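Local atomic coordinates of subclass B1 metallo-beta-lactamase (Myroides odoratimimus, PDB entry 6T5L), a protein that probably hydrolyses beta-lactam antibiotics, carbapenems among them, as a zinc-dependent subclass B1 enzyme that stays highly active under zinc deprivation. Residues Asn32-His37 with Gly168-Asp173; Lys72-Leu77 with Thr106-His111; Asn174-Gly179 with Leu209-Ala214. All blocks are in the same frame, centred on the assembly; numbering follows the deposited sequence.

Interaction 1: residues Asn32-His37 with Gly168-Asp173; sequences NHIYEH and GYFPED
H33 and F170 meet in the tight part of this contact, where the edge of the phenyl ring is turned toward the imidazole face in an offset edge-to-face pair. The ring centroids are 5.5 Å apart and the planes stand at 62°. Between these two residues the nearest approach is at the root of the histidine, H33 CB 3.4 Å from F170 CE2. F170 carries CG anti to its own N (chi1 -170°), which carries the ring off the strand end toward H33 and I34. I34 slides past the phenylalanine in the opposite direction and lays its terminal methyl beside it, CD1 to F170 CD2 being 4.0 Å. The D173 carboxylate comes to the imidazole edge, OD1 3.2 Å from H33 CD2 and near the ring plane. Its second oxygen, OD2, accepts a bent hydrogen bond from H33 N (3.1 Å, 143° at the hydrogen), although the exact position of OD2 is doubtful. The imidazole itself is anchored by a bond from ND1 to L57 O. Packing thins out toward solvent: exposed E172 reaches the histidine through its methylene alone, CG 4.3 Å from H33 NE2, and N32 merely borders the aspartate. The contact joins the two beta sheets of the metallo-beta-lactamase sandwich near their ends. Strand 34-41 belongs to one and strand 167-170 to the other, V56 of strand 49-58 touches F170, and K150 of strand 150-155 packs against F170 and E172.

Interaction 2: residues Lys72-Leu77 with Thr106-His111; sequences KSSLEL and TEFENH
L75 lies against E107 where the two helices meet, mainly through the aliphatic part of the glutamate. The glutamate chain bends at chi2 (64°), which brings CG and the carboxyl carbon against L75, with CG 3.8 Å from L75 N and the carboxyl carbon beside L75 CB. One methyl of the leucine, CD1, is flanked by E107 OE2 at 3.8 Å and by H111 CE1, also at 3.8 Å, the leucine and histidine side chains crossing at about a right angle. The preceding residue, S74, meets F108 at the ring edge: OG lies in the ring plane, 3.6 Å from CE1, and CB is equally near. L77 CD2 adds a looser touch at the same ring's edge, 4.3 Å from F108 CZ. No hydrogen bond spans the two segments; S74 OG and H111 are held from their own sides. S74 OG bonds to D70 O, just before helix 71-83. H111 turns its ring so that ND1-H points almost straight at E107 O (2.8 Å, 166°); the same carbonyl accepts H111 N from the opposite face of its plane, tying the histidine to the helix end. The axes of the short helical segments pass 9.1 Å apart at 41°. Helix 105-110 follows soon after the zinc ligands H96, H98 and D100. Helix 71-83 contributes I78 to F108 and H111, while L77 faces strand 25-29 through L25 and I27, and strand 34-41 through H37.

Interaction 3: residues Asn174-Gly179 with Leu209-Ala214; sequences NAVFGG and LKYPNA
This is an apolar contact between a beta strand and the turn that follows a helix, made largely by V176 of strand 175-179 against Y211 and A214 just beyond helix 200-210. V176 CG2 stands over one face of the tyrosine ring as a CH-pi contact, 4.3 Å from the centroid and 27° off the ring normal. With the other methyl, CG1, anti to the backbone N (chi1 -179°), CG2 is the branch that faces the turn; it also touches A214 CB at 4.0 Å. K210 CB covers the opposite face of the Y211 ring, 4.1 Å above the plane, so the tyrosine is sandwiched between its helical neighbour and the strand. The contact lies within the beta-alpha-beta unit of strand 175-179, helix 200-210 and strand 216-219, whose two strands run parallel and lead to the zinc ligands C180 and H221. A type I turn from Y211 to A214, closed by A214 N to Y211 O at 3.2 Å, brings the chain from the helix to the last of these strands. N174 and A175 together face F170 in a G1 beta bulge at the start of the first strand. Here the packing becomes more polar and more open: N174 O is 3.7 Å from A214 CA, and the N174 side-chain amide lies beside the turn, ND2 being 3.6 Å from N213 O. A magnesium ion sits about 3 Å from the N174 side chain. Backbone bonds from N174 to K215 and I216 and from V176 to I216 and I218 continue the pairing, while K210 forms a salt bridge with E155.

Interactions 1 and 3 share a sheet: strands 167-170 and 175-179 are antiparallel neighbours, probably bonded by F170 N to A175 O at 2.9 Å, and Y169 packs on Y211. Interaction 1 links that sheet to the other one, whereas interaction 3 packs it against the turn between the crossover helix and strand 216-219. Interaction 2, about 27 Å between centres from interaction 3, lies between helices, yet touches interaction 1 where L77 CD2 comes 3.9 Å from H37 CD2. Interaction 3 is the most buried and chiefly apolar; interaction 1 mixes an aromatic pair with a partly exposed carboxylate. Interaction 2 is partly buried and, like interaction 3, has no hydrogen bond across.

Interaction 1: residues Asn32-His37 with Gly168-Asp173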
loop_
_atom_site.group_PDB
_atom_site.type_symbol
_atom_site.label_atom_id
_atom_site.label_comp_id
_atom_site.label_asym_id
_atom_site.label_seq_id
_atom_site.Cartn_x
_atom_site.Cartn_y
_atom_site.Cartn_z
ATOM N N ASN A 32 -5.733 -15.279 7.056
ATOM C CA ASN A 32 -5.056 -16.320 6.298
ATOM C C ASN A 32 -4.438 -15.761 5.009
ATOM O O ASN A 32 -3.426 -16.285 4.548
ATOM C CB ASN A 32 -6.031 -17.479 6.022
ATOM C CG ASN A 32 -6.497 -18.178 7.332
ATOM O OD1 ASN A 32 -5.719 -18.309 8.289
ATOM N ND2 ASN A 32 -7.743 -18.627 7.364
ATOM N N HIS A 33 -4.971 -14.685 4.442
ATOM C CA HIS A 33 -4.420 -14.155 3.208
ATOM C C HIS A 33 -3.767 -12.791 3.343
ATOM O O HIS A 33 -3.226 -12.283 2.353
ATOM C CB HIS A 33 -5.514 -14.040 2.144
ATOM C CG HIS A 33 -6.257 -15.308 1.921
ATOM N ND1 HIS A 33 -5.699 -16.405 1.306
ATOM C CD2 HIS A 33 -7.516 -15.671 2.267
ATOM C CE1 HIS A 33 -6.581 -17.390 1.279
ATOM N NE2 HIS A 33 -7.693 -16.966 1.844
ATOM N N ILE A 34 -3.849 -12.153 4.500
ATOM C CA ILE A 34 -3.553 -10.737 4.565
ATOM C C ILE A 34 -2.522 -10.490 5.646
ATOM O O ILE A 34 -2.805 -10.666 6.823
ATOM C CB ILE A 34 -4.810 -9.884 4.837
ATOM C CG1 ILE A 34 -5.759 -9.907 3.667
ATOM C CG2 ILE A 34 -4.386 -8.450 5.236
ATOM C CD1 ILE A 34 -5.283 -9.246 2.447
ATOM N N TYR A 35 -1.406 -9.948 5.244
ATOM C CA TYR A 35 -0.281 -9.601 6.080
ATOM C C TYR A 35 -0.037 -8.108 5.870
ATOM O O TYR A 35 -0.286 -7.588 4.782
ATOM C CB TYR A 35 0.973 -10.414 5.662
ATOM C CG TYR A 35 0.894 -11.942 5.848
ATOM C CD1 TYR A 35 0.151 -12.715 5.009
ATOM C CD2 TYR A 35 1.651 -12.580 6.812
ATOM C CE1 TYR A 35 0.075 -14.061 5.154
ATOM C CE2 TYR A 35 1.590 -13.977 6.984
ATOM C CZ TYR A 35 0.800 -14.707 6.144
ATOM O OH TYR A 35 0.714 -16.081 6.249
ATOM N N GLU A 36 0.381 -7.426 6.927
ATOM C CA GLU A 36 0.764 -6.025 6.935
ATOM C C GLU A 36 2.288 -5.957 7.114
ATOM O O GLU A 36 2.861 -6.658 7.980
ATOM C CB GLU A 36 0.049 -5.303 8.081
ATOM C CG GLU A 36 0.424 -3.835 8.248
ATOM C CD GLU A 36 0.015 -3.177 9.550
ATOM O OE1 GLU A 36 -0.387 -2.004 9.421
ATOM O OE2 GLU A 36 0.127 -3.742 10.687
ATOM N N HIS A 37 2.954 -5.213 6.230
ATOM C CA HIS A 37 4.386 -4.973 6.370
ATOM C C HIS A 37 4.595 -3.547 6.862
ATOM O O HIS A 37 3.880 -2.616 6.447
ATOM C CB HIS A 37 5.162 -5.286 5.068
ATOM C CG HIS A 37 4.926 -4.392 3.886
ATOM N ND1 HIS A 37 5.511 -3.146 3.772
ATOM C CD2 HIS A 37 4.329 -4.634 2.678
ATOM C CE1 HIS A 37 5.245 -2.634 2.577
ATOM N NE2 HIS A 37 4.527 -3.518 1.893
ATOM N N GLY A 168 -6.070 -0.590 -2.474
ATOM C CA GLY A 168 -5.999 -2.012 -2.742
ATOM C C GLY A 168 -7.157 -2.694 -2.024
ATOM O O GLY A 168 -7.635 -2.232 -0.976
ATOM N N TYR A 169 -7.652 -3.763 -2.647
ATOM C CA TYR A 169 -8.794 -4.506 -2.183
ATOM C C TYR A 169 -8.638 -5.991 -2.455
ATOM O O TYR A 169 -8.402 -6.402 -3.605
ATOM C CB TYR A 169 -10.053 -4.003 -2.880
ATOM C CG TYR A 169 -11.330 -4.619 -2.399
ATOM C CD1 TYR A 169 -11.609 -4.704 -1.058
ATOM C CD2 TYR A 169 -12.264 -5.095 -3.296
ATOM C CE1 TYR A 169 -12.839 -5.247 -0.599
ATOM C CE2 TYR A 169 -13.476 -5.619 -2.867
ATOM C CZ TYR A 169 -13.749 -5.711 -1.514
ATOM O OH TYR A 169 -14.929 -6.239 -1.064
ATOM N N PHE A 170 -8.835 -6.780 -1.398
ATOM C CA PHE A 170 -8.969 -8.231 -1.511
ATOM C C PHE A 170 -10.303 -8.681 -0.916
ATOM O O PHE A 170 -10.404 -8.825 0.322
ATOM C CB PHE A 170 -7.792 -8.870 -0.784
ATOM C CG PHE A 170 -7.649 -10.371 -0.998
ATOM C CD1 PHE A 170 -7.380 -10.904 -2.254
ATOM C CD2 PHE A 170 -7.798 -11.243 0.082
ATOM C CE1 PHE A 170 -7.250 -12.294 -2.413
ATOM C CE2 PHE A 170 -7.654 -12.645 -0.070
ATOM C CZ PHE A 170 -7.382 -13.165 -1.311
ATOM N N PRO A 171 -11.343 -8.938 -1.743
ATOM C CA PRO A 171 -12.671 -9.230 -1.175
ATOM C C PRO A 171 -12.774 -10.508 -0.367
ATOM O O PRO A 171 -13.649 -10.576 0.501
ATOM C CB PRO A 171 -13.603 -9.296 -2.413
ATOM C CG PRO A 171 -12.675 -9.456 -3.631
ATOM C CD PRO A 171 -11.401 -8.768 -3.212
ATOM N N GLU A 172 -11.964 -11.527 -0.634
ATOM C CA GLU A 172 -12.078 -12.793 0.094
ATOM C C GLU A 172 -11.875 -12.592 1.596
ATOM O O GLU A 172 -12.549 -13.220 2.415
ATOM C CB GLU A 172 -11.081 -13.808 -0.472
ATOM C CG GLU A 172 -11.228 -15.210 0.070
ATOM C CD GLU A 172 -12.580 -15.786 -0.243
ATOM O OE1 GLU A 172 -12.969 -15.813 -1.435
ATOM O OE2 GLU A 172 -13.260 -16.167 0.723
ATOM N N ASP A 173 -10.986 -11.693 1.989
ATOM C CA ASP A 173 -10.801 -11.411 3.410
ATOM C C ASP A 173 -11.350 -10.040 3.779
ATOM O O ASP A 173 -10.880 -9.446 4.747
ATOM C CB ASP A 173 -9.317 -11.485 3.797
ATOM C CG ASP A 173 -8.821 -12.900 4.006
ATOM O OD1 ASP A 173 -9.627 -13.826 3.833
ATOM O OD2 ASP A 173 -7.632 -13.070 4.411
#

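Interaction 2: residues Lys72-Leu77 with Thr106-His111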
loop_
_atom_site.group_PDB
_atom_site.type_symbol
_atom_site.label_atom_id
_atom_site.label_comp_id
_atom_site.label_asym_id
_atom_site.label_seq_id
_atom_site.Cartn_x
_atom_site.Cartn_y
_atom_site.Cartn_z
ATOM N N LYS A 72 17.049 -2.275 1.595
ATOM C CA LYS A 72 17.368 -3.380 2.509
ATOM C C LYS A 72 16.123 -3.925 3.211
ATOM O O LYS A 72 16.062 -5.136 3.465
ATOM C CB LYS A 72 18.437 -2.995 3.534
ATOM C CG LYS A 72 17.995 -2.090 4.669
ATOM C CD LYS A 72 19.222 -1.708 5.548
ATOM C CE LYS A 72 19.189 -0.252 5.996
ATOM N NZ LYS A 72 18.253 -0.061 7.104
ATOM N N SER A 73 15.121 -3.069 3.498
ATOM C CA SER A 73 13.858 -3.524 4.072
ATOM C C SER A 73 13.096 -4.386 3.067
ATOM O O SER A 73 12.508 -5.434 3.427
ATOM C CB SER A 73 12.989 -2.321 4.481
ATOM O OG SER A 73 13.577 -1.600 5.563
ATOM N N SER A 74 13.086 -3.927 1.806
ATOM C CA SER A 74 12.443 -4.647 0.720
ATOM C C SER A 74 13.077 -6.028 0.520
ATOM O O SER A 74 12.363 -7.022 0.333
ATOM C CB SER A 74 12.540 -3.814 -0.566
ATOM O OG SER A 74 11.767 -2.624 -0.506
ATOM N N LEU A 75 14.417 -6.117 0.558
ATOM C CA LEU A 75 15.057 -7.434 0.464
ATOM C C LEU A 75 14.682 -8.340 1.651
ATOM O O LEU A 75 14.496 -9.558 1.483
ATOM C CB LEU A 75 16.586 -7.272 0.395
ATOM C CG LEU A 75 17.474 -8.507 0.315
ATOM C CD1 LEU A 75 17.166 -9.380 -0.944
ATOM C CD2 LEU A 75 19.077 -8.190 0.340
ATOM N N GLU A 76 14.608 -7.789 2.880
ATOM C CA GLU A 76 14.108 -8.617 3.979
ATOM C C GLU A 76 12.706 -9.135 3.682
ATOM O O GLU A 76 12.414 -10.296 3.939
ATOM C CB GLU A 76 14.106 -7.892 5.328
ATOM C CG GLU A 76 15.524 -7.563 5.854
ATOM C CD GLU A 76 15.560 -7.023 7.293
ATOM O OE1 GLU A 76 14.678 -7.365 8.120
ATOM O OE2 GLU A 76 16.477 -6.201 7.570
ATOM N N LEU A 77 11.833 -8.309 3.115
ATOM C CA LEU A 77 10.465 -8.760 2.807
ATOM C C LEU A 77 10.448 -9.855 1.726
ATOM O O LEU A 77 9.787 -10.899 1.883
ATOM C CB LEU A 77 9.637 -7.569 2.363
ATOM C CG LEU A 77 8.222 -7.864 1.872
ATOM C CD1 LEU A 77 7.459 -8.572 2.936
ATOM C CD2 LEU A 77 7.494 -6.632 1.545
ATOM N N THR A 106 14.014 -0.675 -6.660
ATOM C CA THR A 106 15.168 -1.334 -7.308
ATOM C C THR A 106 15.286 -2.792 -6.866
ATOM O O THR A 106 15.619 -3.687 -7.658
ATOM C CB THR A 106 16.466 -0.586 -6.981
ATOM O OG1 THR A 106 16.452 0.768 -7.523
ATOM C CG2 THR A 106 17.692 -1.337 -7.563
ATOM N N GLU A 107 15.022 -3.058 -5.596
ATOM C CA GLU A 107 15.230 -4.405 -5.110
ATOM C C GLU A 107 14.177 -5.344 -5.684
ATOM O O GLU A 107 14.474 -6.491 -6.042
ATOM C CB GLU A 107 15.237 -4.356 -3.587
ATOM C CG GLU A 107 15.703 -5.561 -2.951
ATOM C CD GLU A 107 17.159 -5.874 -3.250
ATOM O OE1 GLU A 107 18.051 -5.090 -2.953
ATOM O OE2 GLU A 107 17.362 -6.932 -3.836
ATOM N N PHE A 108 12.950 -4.846 -5.833
ATOM C CA PHE A 108 11.883 -5.627 -6.464
ATOM C C PHE A 108 12.190 -5.848 -7.934
ATOM O O PHE A 108 12.040 -6.973 -8.468
ATOM C CB PHE A 108 10.519 -4.924 -6.328
ATOM C CG PHE A 108 9.863 -5.130 -4.992
ATOM C CD1 PHE A 108 10.313 -4.430 -3.894
ATOM C CD2 PHE A 108 8.761 -6.017 -4.825
ATOM C CE1 PHE A 108 9.735 -4.625 -2.636
ATOM C CE2 PHE A 108 8.193 -6.210 -3.524
ATOM C CZ PHE A 108 8.660 -5.534 -2.475
ATOM N N GLU A 109 12.628 -4.799 -8.613
ATOM C CA GLU A 109 12.937 -4.952 -10.043
ATOM C C GLU A 109 14.080 -5.965 -10.261
ATOM O O GLU A 109 14.065 -6.737 -11.238
ATOM C CB GLU A 109 13.272 -3.589 -10.651
ATOM C CG GLU A 109 12.106 -2.618 -10.655
ATOM C CD GLU A 109 12.417 -1.331 -11.418
ATOM O OE1 GLU A 109 13.444 -0.717 -11.107
ATOM O OE2 GLU A 109 11.638 -0.926 -12.314
ATOM N N ASN A 110 15.025 -6.032 -9.322
ATOM C CA ASN A 110 16.144 -6.950 -9.434
ATOM C C ASN A 110 15.752 -8.383 -9.174
ATOM O O ASN A 110 16.495 -9.289 -9.571
ATOM C CB ASN A 110 17.249 -6.571 -8.480
ATOM C CG ASN A 110 18.057 -5.373 -8.985
ATOM O OD1 ASN A 110 17.809 -4.868 -10.084
ATOM N ND2 ASN A 110 18.954 -4.870 -8.160
ATOM N N HIS A 111 14.611 -8.614 -8.544
ATOM C CA HIS A 111 14.061 -9.953 -8.489
ATOM C C HIS A 111 13.043 -10.188 -9.604
ATOM O O HIS A 111 12.284 -11.148 -9.530
ATOM C CB HIS A 111 13.435 -10.217 -7.114
ATOM C CG HIS A 111 14.443 -10.300 -6.005
ATOM N ND1 HIS A 111 15.113 -9.196 -5.528
ATOM C CD2 HIS A 111 14.908 -11.357 -5.290
ATOM C CE1 HIS A 111 15.974 -9.567 -4.595
ATOM N NE2 HIS A 111 15.857 -10.874 -4.418
#

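Interaction 3: residues Asn174-Gly179 with Leu209-Ala214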
loop_
_atom_site.group_PDB
_atom_site.type_symbol
_atom_site.label_atom_id
_atom_site.label_comp_id
_atom_site.label_asym_id
_atom_site.label_seq_id
_atom_site.Cartn_x
_atom_site.Cartn_y
_atom_site.Cartn_z
ATOM N N ASN A 174 -12.200 -9.458 2.944
ATOM C CA ASN A 174 -12.828 -8.149 3.230
ATOM C C ASN A 174 -11.795 -7.083 3.622
ATOM O O ASN A 174 -11.944 -6.344 4.609
ATOM C CB ASN A 174 -13.880 -8.282 4.333
ATOM C CG ASN A 174 -14.992 -9.270 3.997
ATOM O OD1 ASN A 174 -15.019 -10.369 4.504
ATOM N ND2 ASN A 174 -15.917 -8.865 3.164
ATOM N N ALA A 175 -10.721 -7.019 2.855
ATOM C CA ALA A 175 -9.542 -6.284 3.261
ATOM C C ALA A 175 -9.257 -5.135 2.308
ATOM O O ALA A 175 -9.233 -5.326 1.079
ATOM C CB ALA A 175 -8.343 -7.236 3.328
ATOM N N VAL A 176 -8.987 -3.960 2.867
ATOM C CA VAL A 176 -8.704 -2.771 2.063
ATOM C C VAL A 176 -7.362 -2.215 2.507
ATOM O O VAL A 176 -7.166 -1.977 3.706
ATOM C CB VAL A 176 -9.808 -1.723 2.235
ATOM C CG1 VAL A 176 -9.513 -0.487 1.368
ATOM C CG2 VAL A 176 -11.211 -2.291 1.887
ATOM N N PHE A 177 -6.413 -2.030 1.568
ATOM C CA PHE A 177 -5.233 -1.226 1.883
ATOM C C PHE A 177 -5.601 0.212 1.517
ATOM O O PHE A 177 -5.668 0.571 0.325
ATOM C CB PHE A 177 -3.991 -1.654 1.119
ATOM C CG PHE A 177 -2.763 -0.804 1.431
ATOM C CD1 PHE A 177 -2.238 -0.765 2.717
ATOM C CD2 PHE A 177 -2.131 -0.066 0.436
ATOM C CE1 PHE A 177 -1.105 0.022 3.011
ATOM C CE2 PHE A 177 -1.024 0.714 0.704
ATOM C CZ PHE A 177 -0.491 0.762 1.990
ATOM N N GLY A 178 -5.805 1.044 2.533
ATOM C CA GLY A 178 -6.103 2.432 2.278
ATOM C C GLY A 178 -4.919 3.220 1.815
ATOM O O GLY A 178 -5.116 4.203 1.094
ATOM N N GLY A 179 -3.697 2.772 2.137
ATOM C CA GLY A 179 -2.603 3.664 1.929
ATOM C C GLY A 179 -2.814 5.018 2.624
ATOM O O GLY A 179 -3.639 5.221 3.529
ATOM N N LEU A 209 -18.411 3.997 0.363
ATOM C CA LEU A 209 -19.584 3.502 -0.338
ATOM C C LEU A 209 -19.280 2.189 -1.045
ATOM O O LEU A 209 -20.123 1.294 -1.094
ATOM C CB LEU A 209 -20.044 4.565 -1.324
ATOM C CG LEU A 209 -21.263 4.159 -2.151
ATOM C CD1 LEU A 209 -22.507 4.291 -1.264
ATOM C CD2 LEU A 209 -21.363 5.020 -3.371
ATOM N N LYS A 210 -18.063 2.059 -1.590
ATOM C CA LYS A 210 -17.695 0.873 -2.349
ATOM C C LYS A 210 -17.421 -0.334 -1.456
ATOM O O LYS A 210 -17.615 -1.470 -1.898
ATOM C CB LYS A 210 -16.455 1.189 -3.201
ATOM C CG LYS A 210 -16.248 0.243 -4.368
ATOM C CD LYS A 210 -16.629 0.893 -5.656
ATOM C CE LYS A 210 -16.319 -0.009 -6.858
ATOM N NZ LYS A 210 -16.184 0.751 -8.146
ATOM N N TYR A 211 -17.037 -0.123 -0.195
ATOM C CA TYR A 211 -16.609 -1.216 0.680
ATOM C C TYR A 211 -17.375 -1.225 1.998
ATOM O O TYR A 211 -16.774 -1.201 3.079
ATOM C CB TYR A 211 -15.101 -1.098 0.919
ATOM C CG TYR A 211 -14.302 -1.161 -0.369
ATOM C CD1 TYR A 211 -14.493 -2.199 -1.279
ATOM C CD2 TYR A 211 -13.366 -0.226 -0.667
ATOM C CE1 TYR A 211 -13.766 -2.288 -2.442
ATOM C CE2 TYR A 211 -12.612 -0.301 -1.834
ATOM C CZ TYR A 211 -12.810 -1.331 -2.707
ATOM O OH TYR A 211 -12.081 -1.371 -3.888
ATOM N N PRO A 212 -18.717 -1.292 1.949
ATOM C CA PRO A 212 -19.490 -1.305 3.199
ATOM C C PRO A 212 -19.205 -2.507 4.102
ATOM O O PRO A 212 -19.442 -2.428 5.309
ATOM C CB PRO A 212 -20.954 -1.315 2.707
ATOM C CG PRO A 212 -20.867 -2.000 1.325
ATOM C CD PRO A 212 -19.560 -1.505 0.760
ATOM N N ASN A 213 -18.716 -3.624 3.576
ATOM C CA ASN A 213 -18.508 -4.811 4.402
ATOM C C ASN A 213 -17.049 -4.994 4.817
ATOM O O ASN A 213 -16.678 -6.076 5.297
ATOM C CB ASN A 213 -19.003 -6.050 3.666
ATOM C CG ASN A 213 -20.490 -5.995 3.389
ATOM O OD1 ASN A 213 -21.299 -5.743 4.286
ATOM N ND2 ASN A 213 -20.853 -6.177 2.133
ATOM N N ALA A 214 -16.221 -3.954 4.675
ATOM C CA ALA A 214 -14.809 -4.096 5.002
ATOM C C ALA A 214 -14.624 -4.371 6.488
ATOM O O ALA A 214 -15.261 -3.737 7.357
ATOM C CB ALA A 214 -14.017 -2.847 4.619
#